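Local atomic coordinates of chlorite Dismutase (Nitrobacter winogradskyi, PDB entry 3QPI), a protein that breaks chlorite down to chloride and molecular oxygen, using a heme b cofactor. Residues W14-V19 against V175-A180; E25-A30 against W50-V55; S112-A117 against T165-Y170. All blocks are in the same frame, centred on the assembly; numbering follows the deposited sequence.

Interaction 1 of 3, residues W14-V19 against V175-A180; sequences WSILSV and VDIRLA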
loop_
_atom_site.group_PDB
_atom_site.type_symbol
_atom_site.label_atom_id
_atom_site.label_comp_id
_atom_site.label_asym_id
_atom_site.label_seq_id
_atom_site.Cartn_x
_atom_site.Cartn_y
_atom_site.Cartn_z
ATOM N N TRP A 14 14.027 6.016 -6.504
ATOM C CA TRP A 14 13.376 6.828 -5.464
ATOM C C TRP A 14 14.354 7.018 -4.365
ATOM O O TRP A 14 15.064 6.079 -4.044
ATOM C CB TRP A 14 12.134 6.149 -4.903
ATOM C CG TRP A 14 11.057 5.948 -5.943
ATOM C CD1 TRP A 14 10.899 4.883 -6.749
ATOM C CD2 TRP A 14 10.009 6.865 -6.253
ATOM N NE1 TRP A 14 9.796 5.075 -7.587
ATOM C CE2 TRP A 14 9.241 6.294 -7.289
ATOM C CE3 TRP A 14 9.652 8.126 -5.759
ATOM C CZ2 TRP A 14 8.144 6.940 -7.844
ATOM C CZ3 TRP A 14 8.543 8.771 -6.314
ATOM C CH2 TRP A 14 7.815 8.175 -7.339
ATOM N N SER A 15 14.444 8.234 -3.827
ATOM C CA SER A 15 15.203 8.416 -2.587
ATOM C C SER A 15 14.178 8.280 -1.491
ATOM O O SER A 15 12.962 8.531 -1.689
ATOM C CB SER A 15 15.897 9.780 -2.496
ATOM O OG SER A 15 14.969 10.816 -2.751
ATOM N N ILE A 16 14.660 7.827 -0.354
ATOM C CA ILE A 16 13.789 7.640 0.797
ATOM C C ILE A 16 13.844 8.866 1.714
ATOM O O ILE A 16 14.885 9.158 2.335
ATOM C CB ILE A 16 14.165 6.373 1.615
ATOM C CG1 ILE A 16 13.919 5.111 0.784
ATOM C CG2 ILE A 16 13.334 6.303 2.915
ATOM C CD1 ILE A 16 14.642 3.891 1.326
ATOM N N LEU A 17 12.714 9.567 1.761
ATOM C CA LEU A 17 12.486 10.711 2.666
ATOM C C LEU A 17 12.528 10.241 4.105
ATOM O O LEU A 17 13.315 10.734 4.905
ATOM C CB LEU A 17 11.118 11.354 2.355
ATOM C CG LEU A 17 11.108 11.935 0.941
ATOM C CD1 LEU A 17 9.738 12.471 0.465
ATOM C CD2 LEU A 17 12.199 13.015 0.851
ATOM N N SER A 18 11.723 9.233 4.417
ATOM C CA SER A 18 11.594 8.775 5.797
ATOM C C SER A 18 11.079 7.347 5.904
ATOM O O SER A 18 10.286 6.877 5.066
ATOM C CB SER A 18 10.628 9.687 6.566
ATOM O OG SER A 18 9.428 9.822 5.826
ATOM N N VAL A 19 11.521 6.690 6.965
ATOM C CA VAL A 19 10.954 5.429 7.415
ATOM C C VAL A 19 10.553 5.569 8.880
ATOM O O VAL A 19 11.407 5.834 9.734
ATOM C CB VAL A 19 11.972 4.290 7.322
ATOM C CG1 VAL A 19 11.349 2.977 7.824
ATOM C CG2 VAL A 19 12.505 4.156 5.887
ATOM N N VAL A 175 4.495 -0.392 8.442
ATOM C CA VAL A 175 5.609 0.532 8.455
ATOM C C VAL A 175 5.326 1.638 7.449
ATOM O O VAL A 175 4.750 1.395 6.390
ATOM C CB VAL A 175 6.938 -0.169 8.098
ATOM C CG1 VAL A 175 8.118 0.814 8.217
ATOM C CG2 VAL A 175 7.148 -1.407 8.981
ATOM N N ASP A 176 5.722 2.851 7.805
ATOM C CA ASP A 176 5.533 4.004 6.951
ATOM C C ASP A 176 6.848 4.377 6.225
ATOM O O ASP A 176 7.796 4.878 6.843
ATOM C CB ASP A 176 5.030 5.185 7.797
ATOM C CG ASP A 176 3.536 5.415 7.649
ATOM O OD1 ASP A 176 2.933 4.899 6.686
ATOM O OD2 ASP A 176 2.957 6.117 8.499
ATOM N N ILE A 177 6.910 4.105 4.922
ATOM C CA ILE A 177 8.032 4.563 4.098
ATOM C C ILE A 177 7.572 5.664 3.143
ATOM O O ILE A 177 6.567 5.501 2.445
ATOM C CB ILE A 177 8.645 3.391 3.307
ATOM C CG1 ILE A 177 9.030 2.260 4.269
ATOM C CG2 ILE A 177 9.877 3.857 2.521
ATOM C CD1 ILE A 177 9.389 0.993 3.597
ATOM N N ARG A 178 8.283 6.793 3.124
ATOM C CA ARG A 178 7.941 7.865 2.189
ATOM C C ARG A 178 9.092 8.164 1.235
ATOM O O ARG A 178 10.253 8.164 1.638
ATOM C CB ARG A 178 7.536 9.154 2.930
ATOM C CG ARG A 178 6.301 8.995 3.820
ATOM C CD ARG A 178 5.040 8.651 3.012
ATOM N NE ARG A 178 3.870 8.524 3.877
ATOM C CZ ARG A 178 3.453 7.386 4.440
ATOM N NH1 ARG A 178 4.101 6.233 4.236
ATOM N NH2 ARG A 178 2.380 7.405 5.230
ATOM N N LEU A 179 8.758 8.474 -0.017
ATOM C CA LEU A 179 9.763 8.632 -1.073
ATOM C C LEU A 179 9.615 9.920 -1.864
ATOM O O LEU A 179 8.516 10.470 -1.978
ATOM C CB LEU A 179 9.658 7.497 -2.100
ATOM C CG LEU A 179 9.744 6.026 -1.703
ATOM C CD1 LEU A 179 11.029 5.734 -0.930
ATOM C CD2 LEU A 179 8.448 5.588 -0.905
ATOM N N ALA A 180 10.733 10.337 -2.467
ATOM C CA ALA A 180 10.777 11.421 -3.441
ATOM C C ALA A 180 11.503 10.919 -4.688
ATOM O O ALA A 180 12.531 10.237 -4.589
ATOM C CB ALA A 180 11.506 12.633 -2.863
HETATM O O HOH W 1 7.881 7.490 6.993
#

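Interaction 2 of 3, residues E25-A30 against W50-V55; sequences ESLMAA and WQLRGV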
loop_
_atom_site.group_PDB
_atom_site.type_symbol
_atom_site.label_atom_id
_atom_site.label_comp_id
_atom_site.label_asym_id
_atom_site.label_seq_id
_atom_site.Cartn_x
_atom_site.Cartn_y
_atom_site.Cartn_z
ATOM N N GLU A 25 7.228 -4.122 14.460
ATOM C CA GLU A 25 8.608 -3.815 14.142
ATOM C C GLU A 25 8.733 -3.013 12.839
ATOM O O GLU A 25 8.083 -3.299 11.844
ATOM C CB GLU A 25 9.381 -5.124 14.061
ATOM C CG GLU A 25 10.853 -4.982 13.794
ATOM C CD GLU A 25 11.512 -6.345 13.637
ATOM O OE1 GLU A 25 12.568 -6.434 12.974
ATOM O OE2 GLU A 25 10.959 -7.334 14.172
ATOM N N SER A 26 9.579 -1.996 12.873
ATOM C CA SER A 26 9.794 -1.116 11.740
ATOM C C SER A 26 10.852 -1.716 10.817
ATOM O O SER A 26 11.112 -2.917 10.846
ATOM C CB SER A 26 10.219 0.261 12.254
ATOM O OG SER A 26 10.255 1.231 11.223
ATOM N N LEU A 27 11.454 -0.884 9.982
ATOM C CA LEU A 27 12.503 -1.349 9.089
ATOM C C LEU A 27 13.692 -0.434 9.216
ATOM O O LEU A 27 13.557 0.733 9.594
ATOM C CB LEU A 27 12.031 -1.359 7.641
ATOM C CG LEU A 27 10.931 -2.360 7.332
ATOM C CD1 LEU A 27 10.259 -2.014 5.996
ATOM C CD2 LEU A 27 11.489 -3.773 7.340
ATOM N N MET A 28 14.856 -0.974 8.888
ATOM C CA MET A 28 16.102 -0.242 8.979
ATOM C C MET A 28 16.108 0.936 8.006
ATOM O O MET A 28 15.423 0.913 6.980
ATOM C CB MET A 28 17.242 -1.206 8.663
ATOM C CG MET A 28 18.625 -0.588 8.623
ATOM S SD MET A 28 19.888 -1.824 8.206
ATOM C CE MET A 28 19.420 -3.185 9.285
ATOM N N ALA A 29 16.875 1.970 8.339
ATOM C CA ALA A 29 17.035 3.140 7.468
ATOM C C ALA A 29 17.796 2.792 6.184
ATOM O O ALA A 29 18.698 1.957 6.193
ATOM C CB ALA A 29 17.765 4.252 8.208
ATOM N N ALA A 30 17.415 3.433 5.082
ATOM C CA ALA A 30 18.149 3.309 3.825
ATOM C C ALA A 30 17.975 4.609 3.048
ATOM O O ALA A 30 17.066 5.371 3.355
ATOM C CB ALA A 30 17.641 2.111 3.013
ATOM N N TRP A 50 17.075 -3.774 3.763
ATOM C CA TRP A 50 15.914 -4.649 3.699
ATOM C C TRP A 50 15.518 -4.836 2.260
ATOM O O TRP A 50 15.901 -4.035 1.399
ATOM C CB TRP A 50 14.718 -4.092 4.493
ATOM C CG TRP A 50 14.446 -2.612 4.334
ATOM C CD1 TRP A 50 14.891 -1.619 5.147
ATOM C CD2 TRP A 50 13.661 -1.973 3.314
ATOM N NE1 TRP A 50 14.438 -0.403 4.701
ATOM C CE2 TRP A 50 13.683 -0.594 3.575
ATOM C CE3 TRP A 50 12.946 -2.439 2.206
ATOM C CZ2 TRP A 50 13.010 0.331 2.782
ATOM C CZ3 TRP A 50 12.281 -1.525 1.414
ATOM C CH2 TRP A 50 12.311 -0.153 1.710
ATOM N N GLN A 51 14.759 -5.895 2.015
ATOM C CA GLN A 51 14.230 -6.207 0.698
ATOM C C GLN A 51 12.892 -6.914 0.858
ATOM O O GLN A 51 12.753 -7.811 1.684
ATOM C CB GLN A 51 15.196 -7.111 -0.059
ATOM C CG GLN A 51 14.849 -7.284 -1.526
ATOM C CD GLN A 51 15.926 -8.054 -2.269
ATOM O OE1 GLN A 51 16.163 -9.234 -1.993
ATOM N NE2 GLN A 51 16.599 -7.389 -3.202
ATOM N N LEU A 52 11.920 -6.515 0.049
ATOM C CA LEU A 52 10.549 -6.946 0.212
ATOM C C LEU A 52 9.958 -7.290 -1.141
ATOM O O LEU A 52 10.218 -6.597 -2.108
ATOM C CB LEU A 52 9.751 -5.802 0.821
ATOM C CG LEU A 52 10.129 -5.411 2.251
ATOM C CD1 LEU A 52 9.283 -4.242 2.676
ATOM C CD2 LEU A 52 9.926 -6.565 3.202
ATOM N N ARG A 53 9.162 -8.351 -1.219
ATOM C CA ARG A 53 8.638 -8.818 -2.510
ATOM C C ARG A 53 7.146 -9.059 -2.449
ATOM O O ARG A 53 6.603 -9.470 -1.410
ATOM C CB ARG A 53 9.331 -10.113 -2.934
ATOM C CG ARG A 53 10.828 -10.001 -2.890
ATOM C CD ARG A 53 11.521 -11.327 -3.130
ATOM N NE ARG A 53 12.972 -11.181 -2.995
ATOM C CZ ARG A 53 13.857 -11.489 -3.943
ATOM N NH1 ARG A 53 13.465 -11.992 -5.111
ATOM N NH2 ARG A 53 15.153 -11.316 -3.718
ATOM N N GLY A 54 6.483 -8.823 -3.573
ATOM C CA GLY A 54 5.051 -9.030 -3.648
ATOM C C GLY A 54 4.584 -9.186 -5.081
ATOM O O GLY A 54 5.349 -8.988 -6.026
ATOM N N VAL A 55 3.310 -9.514 -5.245
ATOM C CA VAL A 55 2.792 -9.868 -6.557
ATOM C C VAL A 55 1.508 -9.109 -6.812
ATOM O O VAL A 55 0.601 -9.149 -5.993
ATOM C CB VAL A 55 2.485 -11.401 -6.626
ATOM C CG1 VAL A 55 1.802 -11.751 -7.924
ATOM C CG2 VAL A 55 3.760 -12.206 -6.469
#

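Interaction 3 of 3, residues S112-A117 against T165-Y170; sequences SHHIAA and TEEWTY. With HEM (protoporphyrin IX containing Fe), chain C.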
loop_
_atom_site.group_PDB
_atom_site.type_symbol
_atom_site.label_atom_id
_atom_site.label_comp_id
_atom_site.label_asym_id
_atom_site.label_seq_id
_atom_site.Cartn_x
_atom_site.Cartn_y
_atom_site.Cartn_z
ATOM N N SER A 112 -15.938 -0.682 7.011
ATOM C CA SER A 112 -14.815 0.251 6.884
ATOM C C SER A 112 -14.938 1.131 5.649
ATOM O O SER A 112 -14.244 2.117 5.553
ATOM C CB SER A 112 -13.471 -0.490 6.863
ATOM O OG SER A 112 -13.323 -1.328 8.009
ATOM N N HIS A 113 -15.817 0.785 4.712
ATOM C CA HIS A 113 -15.969 1.562 3.479
ATOM C C HIS A 113 -14.632 1.894 2.807
ATOM O O HIS A 113 -14.428 3.010 2.301
ATOM C CB HIS A 113 -16.710 2.856 3.766
ATOM C CG HIS A 113 -18.016 2.653 4.460
ATOM N ND1 HIS A 113 -19.099 2.066 3.843
ATOM C CD2 HIS A 113 -18.410 2.944 5.722
ATOM C CE1 HIS A 113 -20.110 2.009 4.695
ATOM N NE2 HIS A 113 -19.717 2.533 5.841
ATOM N N HIS A 114 -13.732 0.917 2.797
ATOM C CA HIS A 114 -12.395 1.092 2.241
ATOM C C HIS A 114 -12.465 1.699 0.856
ATOM O O HIS A 114 -11.710 2.606 0.528
ATOM C CB HIS A 114 -11.684 -0.261 2.157
ATOM C CG HIS A 114 -10.228 -0.159 1.854
ATOM N ND1 HIS A 114 -9.260 -0.691 2.680
ATOM C CD2 HIS A 114 -9.569 0.391 0.807
ATOM C CE1 HIS A 114 -8.067 -0.462 2.161
ATOM N NE2 HIS A 114 -8.228 0.197 1.026
ATOM N N ILE A 115 -13.368 1.189 0.034
ATOM C CA ILE A 115 -13.445 1.662 -1.326
ATOM C C ILE A 115 -14.205 2.968 -1.379
ATOM O O ILE A 115 -13.674 3.967 -1.867
ATOM C CB ILE A 115 -14.103 0.639 -2.246
ATOM C CG1 ILE A 115 -13.259 -0.645 -2.268
ATOM C CG2 ILE A 115 -14.218 1.194 -3.668
ATOM C CD1 ILE A 115 -13.806 -1.765 -3.166
ATOM N N ALA A 116 -15.426 2.966 -0.846
ATOM C CA ALA A 116 -16.343 4.081 -1.021
ATOM C C ALA A 116 -15.786 5.361 -0.418
ATOM O O ALA A 116 -15.947 6.442 -0.982
ATOM C CB ALA A 116 -17.702 3.757 -0.410
ATOM N N ALA A 117 -15.127 5.245 0.727
ATOM C CA ALA A 117 -14.578 6.424 1.370
ATOM C C ALA A 117 -13.253 6.874 0.749
ATOM O O ALA A 117 -12.798 7.980 1.018
ATOM C CB ALA A 117 -14.402 6.188 2.862
ATOM N N THR A 165 -10.208 2.684 10.955
ATOM C CA THR A 165 -11.335 1.822 10.591
ATOM C C THR A 165 -11.279 0.489 11.316
ATOM O O THR A 165 -10.250 0.130 11.899
ATOM C CB THR A 165 -11.387 1.589 9.098
ATOM O OG1 THR A 165 -10.191 0.909 8.672
ATOM C CG2 THR A 165 -11.506 2.940 8.371
ATOM N N GLU A 166 -12.415 -0.202 11.338
ATOM C CA GLU A 166 -12.486 -1.546 11.916
ATOM C C GLU A 166 -11.529 -2.486 11.156
ATOM O O GLU A 166 -10.877 -3.348 11.763
ATOM C CB GLU A 166 -13.917 -2.079 11.868
ATOM C CG GLU A 166 -14.105 -3.455 12.529
ATOM C CD GLU A 166 -15.567 -3.909 12.557
ATOM O OE1 GLU A 166 -16.454 -3.033 12.627
ATOM O OE2 GLU A 166 -15.835 -5.140 12.501
ATOM N N GLU A 167 -11.446 -2.320 9.835
ATOM C CA GLU A 167 -10.491 -3.096 9.069
ATOM C C GLU A 167 -9.102 -3.005 9.702
ATOM O O GLU A 167 -8.413 -4.013 9.836
ATOM C CB GLU A 167 -10.423 -2.643 7.614
ATOM C CG GLU A 167 -9.267 -3.330 6.855
ATOM C CD GLU A 167 -9.242 -3.028 5.359
ATOM O OE1 GLU A 167 -9.995 -2.142 4.916
ATOM O OE2 GLU A 167 -8.481 -3.702 4.620
ATOM N N TRP A 168 -8.693 -1.806 10.106
ATOM C CA TRP A 168 -7.337 -1.627 10.596
ATOM C C TRP A 168 -7.068 -2.207 11.983
ATOM O O TRP A 168 -5.900 -2.349 12.360
ATOM C CB TRP A 168 -6.884 -0.162 10.533
ATOM C CG TRP A 168 -5.809 0.003 9.437
ATOM C CD1 TRP A 168 -4.455 0.134 9.610
ATOM C CD2 TRP A 168 -6.031 -0.014 8.016
ATOM N NE1 TRP A 168 -3.825 0.229 8.379
ATOM C CE2 TRP A 168 -4.770 0.148 7.389
ATOM C CE3 TRP A 168 -7.178 -0.120 7.215
ATOM C CZ2 TRP A 168 -4.626 0.201 5.998
ATOM C CZ3 TRP A 168 -7.036 -0.059 5.830
ATOM C CH2 TRP A 168 -5.764 0.087 5.239
ATOM N N THR A 169 -8.125 -2.562 12.723
ATOM C CA THR A 169 -7.929 -3.178 14.030
ATOM C C THR A 169 -7.296 -4.544 13.859
ATOM O O THR A 169 -6.759 -5.101 14.814
ATOM C CB THR A 169 -9.251 -3.339 14.841
ATOM O OG1 THR A 169 -10.132 -4.220 14.141
ATOM C CG2 THR A 169 -9.943 -1.999 15.056
ATOM N N TYR A 170 -7.353 -5.085 12.642
ATOM C CA TYR A 170 -6.720 -6.364 12.347
ATOM C C TYR A 170 -5.260 -6.258 11.843
ATOM O O TYR A 170 -4.617 -7.285 11.579
ATOM C CB TYR A 170 -7.545 -7.124 11.299
ATOM C CG TYR A 170 -8.912 -7.525 11.787
ATOM C CD1 TYR A 170 -9.108 -8.735 12.464
ATOM C CD2 TYR A 170 -10.010 -6.705 11.575
ATOM C CE1 TYR A 170 -10.379 -9.112 12.930
ATOM C CE2 TYR A 170 -11.288 -7.073 12.045
ATOM C CZ TYR A 170 -11.455 -8.274 12.710
ATOM O OH TYR A 170 -12.704 -8.619 13.159
HETATM C CHA HEM C . -7.194 -3.152 -0.992
HETATM C CHB HEM C . -8.829 0.864 -3.016
HETATM C CHC HEM C . -5.729 3.480 -0.332
HETATM C CHD HEM C . -4.360 -0.490 1.841
HETATM C C1A HEM C . -7.855 -2.248 -1.751
HETATM C C2A HEM C . -8.850 -2.656 -2.730
HETATM C C3A HEM C . -9.329 -1.552 -3.338
HETATM C C4A HEM C . -8.633 -0.425 -2.720
HETATM C CMA HEM C . -10.440 -1.512 -4.450
HETATM C CAA HEM C . -9.236 -4.132 -2.916
HETATM C CBA HEM C . -8.523 -4.828 -4.067
HETATM C CGA HEM C . -9.180 -6.186 -4.201
HETATM O O1A HEM C . -8.481 -7.163 -3.873
HETATM O O2A HEM C . -10.384 -6.301 -4.597
HETATM C C1B HEM C . -8.096 1.849 -2.447
HETATM C C2B HEM C . -8.164 3.208 -2.922
HETATM C C3B HEM C . -7.287 3.909 -2.218
HETATM C C4B HEM C . -6.656 3.034 -1.249
HETATM C CMB HEM C . -9.033 3.778 -4.072
HETATM C CAB HEM C . -7.060 5.425 -2.419
HETATM C CBB HEM C . -5.818 5.883 -2.590
HETATM C C1C HEM C . -5.093 2.664 0.521
HETATM C C2C HEM C . -4.073 3.009 1.512
HETATM C C3C HEM C . -3.686 1.866 2.076
HETATM C C4C HEM C . -4.480 0.804 1.484
HETATM C CMC HEM C . -3.518 4.433 1.753
HETATM C CAC HEM C . -2.665 1.598 3.195
HETATM C CBC HEM C . -2.406 2.558 4.094
HETATM C C1D HEM C . -4.931 -1.561 1.280
HETATM C C2D HEM C . -4.679 -2.914 1.716
HETATM C C3D HEM C . -5.579 -3.733 0.802
HETATM C C4D HEM C . -6.273 -2.788 -0.040
HETATM C CMD HEM C . -3.727 -3.471 2.825
HETATM C CAD HEM C . -5.753 -5.258 0.790
HETATM C CBD HEM C . -6.968 -5.551 1.685
HETATM C CGD HEM C . -7.099 -7.047 1.869
HETATM O O1D HEM C . -7.144 -7.762 0.842
HETATM O O2D HEM C . -7.160 -7.524 3.036
HETATM N NA HEM C . -7.705 -0.849 -1.758
HETATM N NB HEM C . -7.164 1.747 -1.414
HETATM N NC HEM C . -5.323 1.317 0.537
HETATM N ND HEM C . -5.888 -1.513 0.252
HETATM FE FE HEM C . -6.548 0.160 -0.377
#

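Interaction 1 of 3, residues W14-V19 against V175-A180
Ala180, Leu179 and Arg178 give up much surface to the contact where strand segment 175-180 runs antiparallel to 14-19, and their partners illustrate how a classic beta bulge is built: Leu17 and Ser18 together face the single residue Arg178. The bulge joins neighbouring strands 14-23 and 171-181 of the antiparallel sheet in this dimeric alpha/beta-barrel (ferredoxin-like) family. Ala180 and Ser15 form a hydrogen-bonded pair, with Ala180 N giving to Ser15 O at 3.0 Å and Ser15 N giving to Ala180 O at 2.9 Å. Because the extra residue gives Leu17 a near-helical backbone, its side chain leans over the neighbouring strand, and both its CD1 and CD2 lie 3.8 Å from Ala180 CB.

Leu179 works on the other face, paired with Ile16 without backbone bonds. The two side chains lie alongside each other and are squeezed, Leu179 CD1 being only 3.4 Å from Ile16 CG1. Leu179 also crosses Trp14 at about a right angle, its CB 3.7 Å from Trp14 CE3. Trp14 itself meets Trp144 edge-to-face.

At the bulge, Arg178 O takes weak bonds from both Leu17 N and Ser18 N, whereas Arg178 N makes a nearly straight bond to Ser18 O (2.8 Å, 169°) in the carbonyl plane. The guanidinium leads away from 14-19 into a charged network: it bridges to Asp176 and Glu156, while Asp176 also pairs with Arg163. Arg178 CB stays behind, 3.5 Å from Ser18 OG. The Ser18 hydroxyl is hydrogen-bonded to a water, which donates to Asp176 O at 2.6 Å.

Interaction 2 of 3, residues E25-A30 against W50-V55
The loop linking strands 14-23 and 32-37 folds across the sheet to strand 50-54, outermost within the chain, where Leu27 and Met28 close on the indole of Trp50. It is an example of a loop docking on a strand without pairing with it: the loop meets the side chains of Trp50 and Leu52 and makes no backbone-to-backbone bond with 50-54.

Trp50 is met from two directions. Leu27 CB stands over one face of the five-membered ring in a CH-pi contact, 4.1 Å from the centroid and 24° off the ring normal. Met28 O, by contrast, comes to the ring edge, near its plane, and accepts a weak hydrogen bond from Trp50 NE1 at 2.8 Å. The bond is bent, 130° at the hydrogen, because the carbonyl oxygen is shifted toward the neighbouring carbon, only 3.2 Å from Trp50 CD1. The torsion that sets CG between the backbone N and carbonyl carbon (chi1 43°) turns the indole to the loop.

Further along, Leu27 and Leu52 reach toward each other tip to tip, their CD1 atoms 4.1 Å apart. Leu27 and Trp50 both also rest on Ile177, and Met28 and Ala30 pack on Pro49. Arg173 bonds to the carbonyls of Glu25 and Ser26, fixing the start of the loop.

The chemistry is thus mainly apolar, and its one polar link gives the indole N-H of buried Trp50 a main-chain acceptor, a bond that does not depend on the Met28 side chain.

Interaction 3 of 3, residues S112-A117 against T165-Y170
Glu167 and His114 meet in the tightly packed half of this contact, the proximal side of the heme, a worked case of a second-shell carboxylate positioning a metal ligand. His114 CG is anti to the backbone N (chi1 -169°), a turn that brings NE2 to the heme iron at 2.2 Å. On the other side of the ring, ND1 gives Glu167 OE1 a nearly straight bond (2.8 Å, 170°) in the imidazole plane, approaching on the syn side but somewhat out of the plane of a carboxylate turned 46° from the ring. Trp168 CZ3 lies 3.8 Å from His114 CE1, rim to rim. Behind them Ser112 OG accepts from Glu167 N at 2.8 Å, bonds to Ile107 O, and packs on Thr165 CB at 3.7 Å.

The looser, solvent side holds partly exposed Glu166, its CB 4.0 Å from Ser112 OG and its carboxylate in a long, weak ion pair with Lys111, and exposed His113, pointing away from 165-170.

Were Glu167 an alanine, His114 ND1 would probably lose its acceptor, leaving the imidazole freer to turn, and Lys92 would lack this carboxylate.

The segments follow helices 101-111 and 152-163; Phe108 of the first stacks on His114, and Lys92 of strand 84-92 holds both Glu167 and the heme.

Overall arrangement
Taken together, the three contacts illustrate how chemistry follows place in a fold. Interactions 1 and 2 touch each other and share one sheet: Ile16 of 14-19 packs against the carbonyl of Ala30, and Val19 against the loop at Leu27. Both are only partly buried, yet interaction 1 is held chiefly by backbone pairing, whereas interaction 2 relies on apolar side chains. Interaction 3, a buried contact, lies on the opposite side of the chain's centre from both, about 24 Å away between contact centres, and joins post-helix loops through side-chain polar bonds and a metal. In sequence, interactions 2 and 3 follow one another inside the long loop that interaction 1 closes.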